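Cellobiose 2-epimerase (Caldibacillus thermoamylovorans, PDB 5ZHB) catalyses the reversible epimerisation at C2 of the reducing-end sugar of cellobiose, turning its glucose unit into mannose. Local coordinates at residues E351-V356 / R365-P370. Sequence-based numbering, arbitrary orientation.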
# COMPACT_ATOMS: atom_id res chain seq x y z
N GLU A 351 16.51 8.87 -3.95
CA GLU A 351 15.07 9.06 -4.06
C GLU A 351 14.59 9.57 -2.71
O GLU A 351 14.98 10.64 -2.27
CB GLU A 351 14.49 7.73 -4.58
CG GLU A 351 13.00 7.72 -4.90
CD GLU A 351 12.08 6.90 -3.98
OE1 GLU A 351 10.94 6.66 -4.40
OE2 GLU A 351 12.47 6.56 -2.85
N TRP A 352 13.88 8.70 -1.98
CA TRP A 352 13.55 8.94 -0.59
C TRP A 352 14.27 7.91 0.28
O TRP A 352 14.42 6.74 -0.04
CB TRP A 352 12.03 8.87 -0.37
CG TRP A 352 11.19 9.94 -1.05
CD1 TRP A 352 11.42 10.63 -2.19
CD2 TRP A 352 9.93 10.44 -0.55
NE1 TRP A 352 10.41 11.52 -2.45
CE2 TRP A 352 9.47 11.42 -1.45
CE3 TRP A 352 9.16 10.16 0.58
CZ2 TRP A 352 8.28 12.11 -1.26
CZ3 TRP A 352 7.98 10.84 0.77
CH2 TRP A 352 7.56 11.82 -0.12
N TYR A 353 14.67 8.35 1.47
CA TYR A 353 15.16 7.40 2.45
C TYR A 353 14.02 6.53 2.98
O TYR A 353 12.86 6.94 3.00
CB TYR A 353 15.76 8.14 3.62
CG TYR A 353 16.92 9.05 3.27
CD1 TYR A 353 18.10 8.55 2.71
CD2 TYR A 353 16.88 10.39 3.63
CE1 TYR A 353 19.16 9.40 2.42
CE2 TYR A 353 17.93 11.24 3.37
CZ TYR A 353 19.08 10.74 2.80
OH TYR A 353 20.10 11.61 2.59
N TRP A 354 14.37 5.32 3.41
CA TRP A 354 13.43 4.41 4.02
C TRP A 354 12.85 5.06 5.28
O TRP A 354 11.64 5.07 5.50
CB TRP A 354 14.15 3.10 4.36
CG TRP A 354 13.24 2.06 4.96
CD1 TRP A 354 12.67 2.11 6.21
CD2 TRP A 354 12.84 0.80 4.41
NE1 TRP A 354 11.89 1.02 6.43
CE2 TRP A 354 12.01 0.17 5.37
CE3 TRP A 354 13.12 0.13 3.22
CZ2 TRP A 354 11.45 -1.09 5.16
CZ3 TRP A 354 12.61 -1.14 3.03
CH2 TRP A 354 11.78 -1.74 4.00
N SER A 355 13.75 5.56 6.13
CA SER A 355 13.32 6.16 7.38
C SER A 355 14.38 7.13 7.88
O SER A 355 15.49 7.16 7.36
CB SER A 355 12.98 5.09 8.41
OG SER A 355 14.07 4.22 8.68
N VAL A 356 13.98 7.93 8.88
CA VAL A 356 14.86 8.87 9.56
C VAL A 356 14.79 8.60 11.06
O VAL A 356 13.71 8.39 11.61
CB VAL A 356 14.52 10.33 9.23
CG1 VAL A 356 15.46 11.27 9.97
CG2 VAL A 356 14.55 10.58 7.73
N ARG A 365 19.23 1.93 5.36
CA ARG A 365 18.43 0.86 4.82
C ARG A 365 18.29 1.12 3.34
O ARG A 365 18.49 2.26 2.91
CB ARG A 365 17.01 0.91 5.40
CG ARG A 365 16.91 0.40 6.82
CD ARG A 365 15.54 -0.17 7.08
NE ARG A 365 15.36 -1.35 6.22
CZ ARG A 365 14.36 -2.20 6.38
NH1 ARG A 365 13.57 -2.08 7.43
NH2 ARG A 365 14.19 -3.18 5.50
N GLU A 366 17.94 0.09 2.59
CA GLU A 366 17.84 0.17 1.13
C GLU A 366 16.83 1.24 0.69
O GLU A 366 15.82 1.49 1.36
CB GLU A 366 17.54 -1.20 0.55
CG GLU A 366 16.10 -1.69 0.72
CD GLU A 366 15.86 -2.47 2.00
OE1 GLU A 366 16.59 -2.31 3.00
OE2 GLU A 366 14.95 -3.33 1.96
N ILE A 367 17.07 1.81 -0.49
CA ILE A 367 16.23 2.83 -1.08
C ILE A 367 15.20 2.18 -1.98
O ILE A 367 14.15 2.75 -2.24
CB ILE A 367 17.08 3.83 -1.91
CG1 ILE A 367 18.19 4.39 -1.10
CG2 ILE A 367 16.21 4.94 -2.50
CD1 ILE A 367 17.78 4.85 0.28
N ALA A 368 15.53 1.02 -2.53
CA ALA A 368 14.63 0.30 -3.38
C ALA A 368 14.85 -1.19 -3.15
O ALA A 368 15.99 -1.65 -3.07
CB ALA A 368 14.84 0.67 -4.83
N GLY A 369 13.73 -1.92 -3.08
CA GLY A 369 13.77 -3.35 -2.94
C GLY A 369 12.39 -3.94 -2.70
O GLY A 369 11.39 -3.26 -2.87
N PRO A 370 12.33 -5.22 -2.27
CA PRO A 370 11.06 -5.92 -2.16
C PRO A 370 10.03 -5.17 -1.34
O PRO A 370 8.84 -5.34 -1.59
CB PRO A 370 11.46 -7.26 -1.53
CG PRO A 370 12.88 -7.45 -2.00
CD PRO A 370 13.47 -6.06 -1.88
O HOH W 1 17.22 4.61 3.72
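The indole of W354 carries the guanidinium of R365 flat on one face, with S355 CB in plane at the ring edge; E366 OE1 lies in plane at the edge of the guanidinium. The two planes are 17° apart, and R365 CZ sits 3.5 Å from the centroid of the six-membered ring, a cation-pi stack. R365 CD lies over the five-membered ring of W354, 3.7 Å from its centroid, a CH-pi contact; the bend at chi3 (64°) then turns NE and the guanidinium over the six-membered ring. E366 lies alongside, OE2 approaching W354 CZ3 obliquely at 3.4 Å, while its OE1 makes a long salt bridge of 3.6 Å to R365 NE. A water joins the backbones, accepting from W354 N and donating to R365 O. Farther along, I367 CG2 packs 3.5 Å from W352 O and also against E351 CB; E351 OE2 takes the W352 N-H and salt-bridges K372. Were W354 an alanine, the R365 guanidinium would lose its aromatic platform and would probably be held mainly by E366, and W306 would lose its edge-to-face partner. A cation-pi stack and one bridging water thus tie the loop running into strand 355-356 to the loop before helix 375-387, in the (alpha/alpha)6 barrel of the N-acylglucosamine 2-epimerase family.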